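Local coordinates for ParB domain protein nuclease (Sulfolobus solfataricus, PDB 5K5D) that probably takes part in archaeal DNA segregation as the ParB-like partition protein of a pNOB8-type system, and is also named a nuclease, at residues B[59-64]-B[99-104]; B[82-87]-B[91-96]; B[225-230]-B[259-264]; B[206-211]-B[247-252]. The protein carries 4 engineered substitutions. All blocks are in the same frame, centred on the assembly; numbering follows the deposited sequence.

How the contacts relate
Contact 1 opens first, where strand 59-61 runs into helix 63-71, and closes at the loop after helix 90-99. Contact 2 falls within that span and folds the loop after strand 76-82 back on helix 90-99; the two touch, with I60 CD1 3.5 Å from F84 CZ, and together join the sheet of the ParB-like N-terminal domain to helix 90-99 and the loop after it. The chain then passes through helix 109-128 into a mostly helical half. Contacts 4 and 3 interlock there: 206-211 and 225-230 come in order before 247-252 and 259-264. Contact 4 ties helix 203-210 to 242-250, contact 3 ties helix 218-230 to the link before 264-271, their centres about 16 Å apart.

Contact 1: residues B[59-64]-B[99-104]; sequences LIDGYT and TFNGVR. With CIT (citric acid), chain E.
D61 and N101 form a small buried polar contact beside the citrate site of the ParB-like N-terminal domain, where the turn from strand 59-61 into helix 63-71 meets the loop after helix 90-99. N101 ND2 gives D61 OD1 a nearly straight hydrogen bond (2.9 Å, 171° at the hydrogen), amide and carboxylate planes almost perpendicular; OD1 sits too near the citrate in the model, so its place is less sure. The same ND2 also binds I97 O, which fixes the turn of the amide. With CG swung anti to the main-chain nitrogen (chi1 -172°), D61 brings OD2 to 3.4 Å from F100 CB and into a salt bridge with R65. A leucine at D61 would probably deprive R65 of this countercharge and the N101 amide of one acceptor. Citrate, probably from the crystallisation liquor, bridges the segments: O4 takes G62 N (2.7 Å) and Y63 N (3.0 Å) at the helix start, O1 takes T64 OG1, and O2 takes R104 NH2 (2.7 Å) in the guanidinium plane. Such a grip is consistent with an anion-binding pocket. Around it, I60 and D61 form a classic beta bulge against I52 of strand 51-53, F100 also touches I52, and I60 packs on helix 90-99.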
# COMPACT_ATOMS: atom_id res chain seq x y z
N LEU B 59 -5.86 -14.87 11.85
CA LEU B 59 -4.51 -14.44 11.50
C LEU B 59 -4.55 -13.06 10.86
O LEU B 59 -5.30 -12.82 9.91
CB LEU B 59 -3.90 -15.44 10.52
CG LEU B 59 -2.43 -15.85 10.70
CD1 LEU B 59 -1.72 -15.89 9.36
CD2 LEU B 59 -1.71 -14.92 11.66
N ILE B 60 -3.76 -12.14 11.39
CA ILE B 60 -3.71 -10.79 10.86
C ILE B 60 -2.45 -10.61 10.04
O ILE B 60 -2.49 -10.14 8.90
CB ILE B 60 -3.74 -9.74 11.98
CG1 ILE B 60 -5.11 -9.75 12.67
CG2 ILE B 60 -3.43 -8.35 11.44
CD1 ILE B 60 -5.21 -8.77 13.81
N ASP B 61 -1.33 -11.01 10.63
CA ASP B 61 -0.03 -10.91 9.99
C ASP B 61 0.77 -12.19 10.19
O ASP B 61 0.88 -12.70 11.31
CB ASP B 61 0.75 -9.74 10.59
CG ASP B 61 2.03 -9.48 9.85
OD1 ASP B 61 1.96 -9.31 8.61
OD2 ASP B 61 3.10 -9.44 10.49
N GLY B 62 1.33 -12.71 9.11
CA GLY B 62 2.22 -13.86 9.19
C GLY B 62 1.77 -15.04 8.37
O GLY B 62 1.99 -16.19 8.75
N TYR B 63 1.16 -14.76 7.22
CA TYR B 63 0.59 -15.82 6.40
C TYR B 63 1.63 -16.72 5.73
O TYR B 63 1.47 -17.93 5.68
CB TYR B 63 -0.39 -15.24 5.37
CG TYR B 63 -1.72 -14.90 5.99
CD1 TYR B 63 -1.94 -13.68 6.61
CD2 TYR B 63 -2.76 -15.82 5.98
CE1 TYR B 63 -3.16 -13.37 7.19
CE2 TYR B 63 -3.98 -15.53 6.55
CZ TYR B 63 -4.17 -14.31 7.16
OH TYR B 63 -5.39 -14.02 7.73
N THR B 64 2.69 -16.12 5.22
CA THR B 64 3.76 -16.92 4.65
C THR B 64 4.42 -17.76 5.74
O THR B 64 4.52 -18.98 5.62
CB THR B 64 4.79 -16.04 3.91
OG1 THR B 64 4.15 -15.39 2.81
CG2 THR B 64 5.95 -16.88 3.40
N THR B 99 2.06 -1.71 10.46
CA THR B 99 3.12 -1.59 11.44
C THR B 99 4.18 -2.65 11.23
O THR B 99 5.37 -2.37 11.32
CB THR B 99 2.59 -1.69 12.88
OG1 THR B 99 1.88 -0.48 13.21
CG2 THR B 99 3.74 -1.87 13.85
N PHE B 100 3.74 -3.87 10.94
CA PHE B 100 4.67 -4.99 10.82
C PHE B 100 5.18 -5.23 9.41
O PHE B 100 5.89 -6.20 9.16
CB PHE B 100 4.06 -6.27 11.40
CG PHE B 100 3.92 -6.24 12.89
CD1 PHE B 100 2.67 -6.16 13.48
CD2 PHE B 100 5.05 -6.25 13.70
CE1 PHE B 100 2.55 -6.12 14.86
CE2 PHE B 100 4.93 -6.21 15.08
CZ PHE B 100 3.68 -6.14 15.66
N ASN B 101 4.83 -4.35 8.48
CA ASN B 101 5.26 -4.53 7.09
C ASN B 101 5.84 -3.29 6.40
O ASN B 101 6.74 -3.41 5.58
CB ASN B 101 4.14 -5.14 6.26
CG ASN B 101 3.84 -6.57 6.65
OD1 ASN B 101 4.50 -7.51 6.19
ND2 ASN B 101 2.85 -6.75 7.52
N GLY B 102 5.32 -2.12 6.74
CA GLY B 102 5.77 -0.88 6.12
C GLY B 102 7.25 -0.58 6.25
O GLY B 102 7.86 -0.02 5.34
N VAL B 103 7.84 -0.96 7.38
CA VAL B 103 9.26 -0.73 7.63
C VAL B 103 10.13 -1.88 7.11
O VAL B 103 11.35 -1.75 6.98
CB VAL B 103 9.54 -0.53 9.14
CG1 VAL B 103 11.04 -0.45 9.41
CG2 VAL B 103 8.85 0.72 9.64
N ARG B 104 9.49 -3.00 6.79
CA ARG B 104 10.19 -4.22 6.39
C ARG B 104 11.15 -4.01 5.21
O ARG B 104 10.80 -3.38 4.22
CB ARG B 104 9.19 -5.34 6.09
CG ARG B 104 9.76 -6.74 6.20
CD ARG B 104 8.72 -7.71 6.72
NE ARG B 104 7.61 -7.88 5.79
CZ ARG B 104 7.49 -8.90 4.95
NH1 ARG B 104 8.41 -9.85 4.93
NH2 ARG B 104 6.45 -8.98 4.13
C1 CIT E . 5.24 -11.86 3.78
O1 CIT E . 5.40 -13.10 3.66
O2 CIT E . 5.42 -11.13 2.78
C2 CIT E . 4.84 -11.26 5.10
C3 CIT E . 3.82 -12.10 5.86
O7 CIT E . 2.97 -12.83 4.94
C4 CIT E . 3.02 -11.18 6.78
C5 CIT E . 1.60 -10.99 6.30
O3 CIT E . 1.30 -10.00 5.59
O4 CIT E . 0.72 -11.82 6.63
C6 CIT E . 4.54 -13.07 6.78
O5 CIT E . 4.18 -14.26 6.87
O6 CIT E . 5.49 -12.67 7.47

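Contact 2: residues B[82-87]-B[91-96]; sequences YDFDSQ and DKAYEL
F84, L96 and K92 carry most of this buried apolar contact, in which the loop leaving strand 76-82 folds back on helix 90-99, a short beta-alpha connection of the ParB-like N-terminal domain. The F84 ring is the centrepiece. Its chi1 of 77° sets CG between the backbone nitrogen and carbonyl carbon and presents one face to the helix. K92 CB lies over that face, toward the rim, as a CH-pi contact, 3.7 Å from the ring centroid and 17° off the normal, and K92 CD follows the ring back to F84 CG at 3.8 Å. The two side chains run antiparallel, and K92 NZ goes on to a salt bridge with E89. L96 works between two rings. Its CD1 meets the edge of F84 at CE1 (3.9 Å) and at the same time stands almost exactly over the centre of the Y82 ring, 3° off the normal, while CD2 reaches the phenol end at Y82 CZ (4.0 Å). I60 of strand 59-61 lies against F84, A93 and L96, bringing the sheet into the same cluster. Beyond the rings the loop is braced by an Asx turn, with D85 OD1 accepting from Q87 N. S86 OG is bonded to D54, while S86 CB rests on the small A93 CB at 4.1 Å.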
# COMPACT_ATOMS: atom_id res chain seq x y z
N TYR B 82 -4.35 -10.25 20.12
CA TYR B 82 -4.82 -8.91 20.46
C TYR B 82 -6.28 -8.96 20.88
O TYR B 82 -7.04 -9.80 20.40
CB TYR B 82 -4.64 -7.97 19.27
CG TYR B 82 -3.22 -7.52 19.09
CD1 TYR B 82 -2.25 -8.39 18.60
CD2 TYR B 82 -2.84 -6.23 19.41
CE1 TYR B 82 -0.94 -7.97 18.44
CE2 TYR B 82 -1.54 -5.81 19.25
CZ TYR B 82 -0.59 -6.68 18.77
OH TYR B 82 0.70 -6.26 18.62
N ASP B 83 -6.66 -8.05 21.77
CA ASP B 83 -7.99 -8.08 22.35
C ASP B 83 -8.99 -7.26 21.55
O ASP B 83 -9.58 -6.31 22.05
CB ASP B 83 -7.95 -7.59 23.79
CG ASP B 83 -9.30 -7.69 24.47
OD1 ASP B 83 -10.02 -8.67 24.19
OD2 ASP B 83 -9.64 -6.79 25.27
N PHE B 84 -9.17 -7.63 20.29
CA PHE B 84 -10.17 -6.97 19.46
C PHE B 84 -10.63 -7.93 18.37
O PHE B 84 -9.93 -8.87 18.02
CB PHE B 84 -9.61 -5.68 18.85
CG PHE B 84 -8.70 -5.91 17.68
CD1 PHE B 84 -7.34 -6.10 17.87
CD2 PHE B 84 -9.19 -5.92 16.39
CE1 PHE B 84 -6.49 -6.30 16.80
CE2 PHE B 84 -8.35 -6.12 15.31
CZ PHE B 84 -7.00 -6.31 15.52
N ASP B 85 -11.84 -7.68 17.87
CA ASP B 85 -12.41 -8.51 16.82
C ASP B 85 -12.12 -7.86 15.48
O ASP B 85 -12.67 -6.81 15.15
CB ASP B 85 -13.92 -8.65 17.03
CG ASP B 85 -14.54 -9.70 16.15
OD1 ASP B 85 -14.07 -9.89 15.01
OD2 ASP B 85 -15.51 -10.36 16.61
N SER B 86 -11.23 -8.49 14.70
CA SER B 86 -10.81 -7.94 13.42
C SER B 86 -11.98 -7.83 12.44
O SER B 86 -11.93 -7.04 11.50
CB SER B 86 -9.71 -8.80 12.80
OG SER B 86 -10.23 -10.06 12.40
N GLN B 87 -13.01 -8.63 12.67
CA GLN B 87 -14.18 -8.63 11.79
C GLN B 87 -15.10 -7.45 12.09
O GLN B 87 -16.01 -7.16 11.32
CB GLN B 87 -14.96 -9.94 11.90
CG GLN B 87 -14.19 -11.16 11.40
CD GLN B 87 -13.84 -11.06 9.92
OE1 GLN B 87 -12.66 -11.13 9.54
NE2 GLN B 87 -14.86 -10.92 9.07
N ASP B 91 -10.11 -1.68 11.13
CA ASP B 91 -9.13 -0.60 11.16
C ASP B 91 -7.92 -0.97 12.01
O ASP B 91 -6.79 -0.61 11.68
CB ASP B 91 -9.75 0.72 11.64
CG ASP B 91 -10.45 0.60 12.98
OD1 ASP B 91 -11.26 -0.34 13.16
OD2 ASP B 91 -10.19 1.44 13.87
N LYS B 92 -8.16 -1.72 13.09
CA LYS B 92 -7.08 -2.15 13.96
C LYS B 92 -6.19 -3.21 13.30
O LYS B 92 -4.97 -3.19 13.44
CB LYS B 92 -7.62 -2.66 15.29
CG LYS B 92 -8.13 -1.55 16.21
CD LYS B 92 -8.67 -2.13 17.50
CE LYS B 92 -8.93 -1.04 18.53
NZ LYS B 92 -9.92 -0.04 18.06
N ALA B 93 -6.81 -4.14 12.57
CA ALA B 93 -6.06 -5.15 11.84
C ALA B 93 -5.22 -4.48 10.76
O ALA B 93 -4.05 -4.81 10.56
CB ALA B 93 -6.99 -6.19 11.23
N TYR B 94 -5.84 -3.54 10.06
CA TYR B 94 -5.16 -2.74 9.05
C TYR B 94 -3.91 -2.06 9.60
O TYR B 94 -2.87 -2.02 8.94
CB TYR B 94 -6.11 -1.69 8.49
CG TYR B 94 -7.25 -2.28 7.70
CD1 TYR B 94 -8.52 -1.72 7.73
CD2 TYR B 94 -7.06 -3.41 6.91
CE1 TYR B 94 -9.56 -2.27 7.01
CE2 TYR B 94 -8.09 -3.96 6.18
CZ TYR B 94 -9.34 -3.39 6.24
OH TYR B 94 -10.36 -3.94 5.51
N GLU B 95 -4.00 -1.53 10.82
CA GLU B 95 -2.88 -0.80 11.41
C GLU B 95 -1.74 -1.74 11.75
O GLU B 95 -0.57 -1.42 11.52
CB GLU B 95 -3.34 0.01 12.62
CG GLU B 95 -4.16 1.22 12.23
CD GLU B 95 -5.15 1.65 13.30
OE1 GLU B 95 -4.91 1.38 14.49
OE2 GLU B 95 -6.18 2.25 12.93
N LEU B 96 -2.08 -2.90 12.30
CA LEU B 96 -1.08 -3.91 12.62
C LEU B 96 -0.33 -4.37 11.38
O LEU B 96 0.90 -4.46 11.40
CB LEU B 96 -1.73 -5.10 13.33
CG LEU B 96 -2.20 -4.78 14.74
CD1 LEU B 96 -2.91 -5.97 15.37
CD2 LEU B 96 -1.02 -4.34 15.59

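Contact 3: residues B[225-230]-B[259-264]; sequences YTRVKD and LNDEYR
R227 reaches from helix 218-230 to D261 and makes a surface salt-bridge network with D261 and R264 at the turn between helices 252-259 and 264-271, in the Ssol_1539-like second-domain region. CG stands anti to the main-chain nitrogen (chi1 163°) and the chain bends at chi2 (67°), which carries the guanidinium over to the turn. It meets the carboxylate end-on, yet both nitrogens use one oxygen: NH1 lies 2.9 Å and NH2 2.8 Å from D261 OD1. That oxygen sits in the guanidinium plane, whereas the donors approach from above the carboxylate plane, the two planes being 58° apart. R264 NE is a third donor to D261 OD1 at 3.1 Å, and with two arginines gathered round it the carboxylate is likely to stay ionised. One face of the R227 guanidinium is covered by L259 O, 3.6 Å above its centre, and NE is bonded to I258 O, which helps to fix the rotation of the group. Nearer the helix, L259 CD2 lies 3.7 Å from R227 CG. A methionine at R227 would probably leave D261 OD1 without two of these three donors and I258 O without this one. A water accepts a weak bond from R227 NH2 and donates to N260 O. Within the turn, N260 forms an Asx turn, its OD1 accepting from E262 N at 3.0 Å.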
# COMPACT_ATOMS: atom_id res chain seq x y z
N TYR B 225 3.69 13.97 -13.68
CA TYR B 225 2.44 14.65 -13.33
C TYR B 225 2.56 16.16 -13.50
O TYR B 225 1.86 16.75 -14.33
CB TYR B 225 2.04 14.32 -11.89
CG TYR B 225 0.88 15.14 -11.38
CD1 TYR B 225 -0.42 14.89 -11.82
CD2 TYR B 225 1.08 16.18 -10.48
CE1 TYR B 225 -1.49 15.65 -11.36
CE2 TYR B 225 0.01 16.94 -10.02
CZ TYR B 225 -1.27 16.67 -10.46
OH TYR B 225 -2.33 17.42 -10.01
N THR B 226 3.44 16.77 -12.72
CA THR B 226 3.62 18.21 -12.75
C THR B 226 3.97 18.70 -14.15
O THR B 226 3.54 19.77 -14.58
CB THR B 226 4.69 18.66 -11.75
OG1 THR B 226 5.89 17.90 -11.96
CG2 THR B 226 4.21 18.42 -10.32
N ARG B 227 4.76 17.91 -14.87
CA ARG B 227 5.14 18.22 -16.24
C ARG B 227 3.92 18.29 -17.15
O ARG B 227 3.59 19.34 -17.70
CB ARG B 227 6.14 17.18 -16.75
CG ARG B 227 6.30 17.15 -18.26
CD ARG B 227 6.94 18.41 -18.79
NE ARG B 227 7.26 18.30 -20.21
CZ ARG B 227 7.89 19.24 -20.91
NH1 ARG B 227 8.27 20.36 -20.32
NH2 ARG B 227 8.14 19.05 -22.20
N VAL B 228 3.24 17.16 -17.29
CA VAL B 228 2.09 17.04 -18.19
C VAL B 228 0.94 17.98 -17.83
O VAL B 228 0.11 18.30 -18.68
CB VAL B 228 1.59 15.59 -18.27
CG1 VAL B 228 0.36 15.49 -19.12
CG2 VAL B 228 2.68 14.69 -18.84
N LYS B 229 0.90 18.44 -16.58
CA LYS B 229 -0.17 19.34 -16.15
C LYS B 229 0.18 20.80 -16.43
O LYS B 229 -0.69 21.67 -16.42
CB LYS B 229 -0.51 19.14 -14.67
CG LYS B 229 0.45 19.82 -13.71
CD LYS B 229 0.13 19.46 -12.27
CE LYS B 229 0.99 20.24 -11.28
NZ LYS B 229 0.63 21.68 -11.26
N ASP B 230 1.46 21.07 -16.66
CA ASP B 230 1.89 22.40 -17.07
C ASP B 230 1.66 22.57 -18.56
O ASP B 230 1.28 23.65 -19.02
CB ASP B 230 3.36 22.62 -16.72
CG ASP B 230 3.62 22.65 -15.22
OD1 ASP B 230 2.64 22.78 -14.46
OD2 ASP B 230 4.79 22.53 -14.82
N LEU B 259 9.43 14.40 -20.63
CA LEU B 259 10.12 15.32 -19.73
C LEU B 259 11.09 16.28 -20.42
O LEU B 259 10.99 17.49 -20.26
CB LEU B 259 10.83 14.55 -18.61
CG LEU B 259 9.91 13.71 -17.72
CD1 LEU B 259 10.66 13.14 -16.52
CD2 LEU B 259 8.72 14.55 -17.27
N ASN B 260 12.03 15.73 -21.19
CA ASN B 260 12.98 16.55 -21.92
C ASN B 260 12.30 17.39 -22.99
O ASN B 260 11.63 16.87 -23.88
CB ASN B 260 14.08 15.68 -22.55
CG ASN B 260 15.26 16.50 -23.06
OD1 ASN B 260 15.11 17.66 -23.47
ND2 ASN B 260 16.44 15.90 -23.04
N ASP B 261 12.47 18.70 -22.90
CA ASP B 261 11.81 19.65 -23.79
C ASP B 261 12.22 19.54 -25.25
O ASP B 261 11.48 19.98 -26.13
CB ASP B 261 12.05 21.08 -23.30
CG ASP B 261 11.02 21.52 -22.30
OD1 ASP B 261 9.81 21.30 -22.55
OD2 ASP B 261 11.41 22.08 -21.25
N GLU B 262 13.39 18.99 -25.52
CA GLU B 262 13.83 18.88 -26.91
C GLU B 262 13.07 17.80 -27.66
O GLU B 262 13.40 17.47 -28.79
CB GLU B 262 15.34 18.64 -27.00
CG GLU B 262 15.79 17.24 -26.62
CD GLU B 262 17.11 16.85 -27.26
OE1 GLU B 262 18.00 16.34 -26.55
OE2 GLU B 262 17.26 17.05 -28.49
N TYR B 263 12.04 17.25 -27.02
CA TYR B 263 11.20 16.25 -27.67
C TYR B 263 9.73 16.64 -27.68
O TYR B 263 8.85 15.79 -27.80
CB TYR B 263 11.38 14.88 -27.01
CG TYR B 263 12.83 14.45 -26.93
CD1 TYR B 263 13.55 14.59 -25.75
CD2 TYR B 263 13.48 13.91 -28.03
CE1 TYR B 263 14.87 14.20 -25.67
CE2 TYR B 263 14.80 13.51 -27.96
CZ TYR B 263 15.49 13.66 -26.78
OH TYR B 263 16.81 13.28 -26.70
N ARG B 264 9.47 17.94 -27.57
CA ARG B 264 8.10 18.46 -27.57
C ARG B 264 7.31 18.01 -28.80
O ARG B 264 6.18 17.55 -28.68
CB ARG B 264 8.10 19.98 -27.50
CG ARG B 264 8.31 20.54 -26.10
CD ARG B 264 8.06 22.03 -26.09
NE ARG B 264 8.00 22.57 -24.73
CZ ARG B 264 7.68 23.83 -24.44
NH1 ARG B 264 7.38 24.68 -25.41
NH2 ARG B 264 7.65 24.23 -23.18
O HOH W 1 8.86 17.26 -24.21

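Contact 4: residues B[206-211]-B[247-252]; sequences LKYVTD and PLITTR
Y208 and T250 mark the nearest approach of the two backbones, their CA atoms 7.2 Å apart, with 206-211 on the last turn of helix 203-210 and 247-252 spanning the last part of helix 242-250 and the step to helix 252-259. D211 is the first residue beyond the first helix, and the second is kinked at P247. The Y208 side chain reaches from one helix to the other, nearly perpendicular to those of I249 and T250. This is packing of helix 203-210 against helix 242-250 in the mostly helical C-terminal half of the chain, built on a tyrosine ring. I249 CG2 lies over one face of that ring, toward its rim, as a CH-pi contact 4.1 Å from the centroid and 16° off the normal; the other branch carries CD1 to 3.7 Å from Y208 CE1. T250 CG2 lies 3.5 Å from Y208 CD2 and from CE2. With chi1 at 70°, T250 turns this methyl anti to the carbonyl carbon, while OG1 binds D246 O. The Y208 hydroxyl is bonded to the D246 carboxylate, so one residue of helix 242-250 holds polar atoms on both sides of the contact. I249 also packs on I224 of helix 218-230.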
# COMPACT_ATOMS: atom_id res chain seq x y z
N LEU B 206 -0.76 6.66 -10.59
CA LEU B 206 -0.20 6.03 -9.40
C LEU B 206 -0.05 4.53 -9.61
O LEU B 206 0.92 3.92 -9.16
CB LEU B 206 -1.07 6.31 -8.18
CG LEU B 206 -0.37 6.62 -6.85
CD1 LEU B 206 -1.31 6.37 -5.69
CD2 LEU B 206 0.91 5.81 -6.68
N LYS B 207 -1.03 3.94 -10.31
CA LYS B 207 -1.04 2.50 -10.57
C LYS B 207 0.27 2.01 -11.20
O LYS B 207 0.63 0.84 -11.03
CB LYS B 207 -2.22 2.11 -11.46
CG LYS B 207 -3.56 1.99 -10.75
CD LYS B 207 -4.57 1.26 -11.63
CE LYS B 207 -5.96 1.19 -11.00
NZ LYS B 207 -6.61 2.52 -10.96
N TYR B 208 0.95 2.88 -11.93
CA TYR B 208 2.22 2.53 -12.56
C TYR B 208 3.31 2.33 -11.50
O TYR B 208 4.18 1.47 -11.65
CB TYR B 208 2.66 3.60 -13.56
CG TYR B 208 1.93 3.54 -14.89
CD1 TYR B 208 1.00 4.50 -15.25
CD2 TYR B 208 2.19 2.51 -15.80
CE1 TYR B 208 0.35 4.45 -16.46
CE2 TYR B 208 1.53 2.45 -17.01
CZ TYR B 208 0.62 3.43 -17.34
OH TYR B 208 -0.03 3.37 -18.55
N VAL B 209 3.24 3.12 -10.44
CA VAL B 209 4.16 3.00 -9.32
C VAL B 209 3.81 1.79 -8.47
O VAL B 209 4.67 1.18 -7.83
CB VAL B 209 4.11 4.24 -8.41
CG1 VAL B 209 5.03 4.05 -7.21
CG2 VAL B 209 4.47 5.49 -9.18
N THR B 210 2.53 1.45 -8.46
CA THR B 210 2.00 0.39 -7.62
C THR B 210 2.09 -0.97 -8.31
O THR B 210 2.32 -1.99 -7.67
CB THR B 210 0.54 0.67 -7.24
OG1 THR B 210 0.50 1.72 -6.27
CG2 THR B 210 -0.12 -0.57 -6.67
N ASP B 211 1.91 -0.96 -9.63
CA ASP B 211 1.91 -2.18 -10.41
C ASP B 211 3.23 -2.92 -10.29
O ASP B 211 4.30 -2.38 -10.57
CB ASP B 211 1.61 -1.88 -11.88
CG ASP B 211 1.15 -3.10 -12.64
OD1 ASP B 211 1.49 -4.22 -12.20
OD2 ASP B 211 0.46 -2.95 -13.66
N PRO B 247 4.36 2.41 -22.79
CA PRO B 247 5.78 2.57 -23.11
C PRO B 247 6.29 3.97 -22.80
O PRO B 247 7.45 4.15 -22.41
CB PRO B 247 5.83 2.30 -24.62
CG PRO B 247 4.46 2.60 -25.11
CD PRO B 247 3.53 2.22 -23.99
N LEU B 248 5.42 4.96 -22.98
CA LEU B 248 5.78 6.35 -22.73
C LEU B 248 6.08 6.61 -21.26
O LEU B 248 6.78 7.56 -20.92
CB LEU B 248 4.64 7.26 -23.19
CG LEU B 248 5.01 8.69 -23.57
CD1 LEU B 248 5.81 8.70 -24.86
CD2 LEU B 248 3.76 9.54 -23.71
N ILE B 249 5.54 5.77 -20.38
CA ILE B 249 5.64 6.01 -18.94
C ILE B 249 6.52 5.01 -18.21
O ILE B 249 7.31 5.38 -17.34
CB ILE B 249 4.24 6.02 -18.29
CG1 ILE B 249 3.42 7.20 -18.82
CG2 ILE B 249 4.36 6.09 -16.78
CD1 ILE B 249 2.00 7.22 -18.30
N THR B 250 6.38 3.73 -18.56
CA THR B 250 7.06 2.67 -17.83
C THR B 250 8.50 2.52 -18.28
O THR B 250 9.26 1.73 -17.72
CB THR B 250 6.35 1.34 -18.02
OG1 THR B 250 6.54 0.89 -19.37
CG2 THR B 250 4.87 1.50 -17.73
N THR B 251 8.87 3.28 -19.29
CA THR B 251 10.23 3.22 -19.81
C THR B 251 10.94 4.55 -19.64
O THR B 251 10.31 5.62 -19.70
CB THR B 251 10.24 2.81 -21.30
OG1 THR B 251 9.62 1.52 -21.44
CG2 THR B 251 11.67 2.72 -21.81
N ARG B 252 12.24 4.49 -19.41
CA ARG B 252 13.06 5.69 -19.35
C ARG B 252 13.07 6.39 -20.71
O ARG B 252 13.04 7.62 -20.78
CB ARG B 252 14.49 5.35 -18.94
CG ARG B 252 15.41 6.55 -18.86
CD ARG B 252 16.84 6.16 -18.52
NE ARG B 252 17.70 7.33 -18.42
CZ ARG B 252 18.30 7.91 -19.46
NH1 ARG B 252 19.06 8.98 -19.27
NH2 ARG B 252 18.12 7.42 -20.68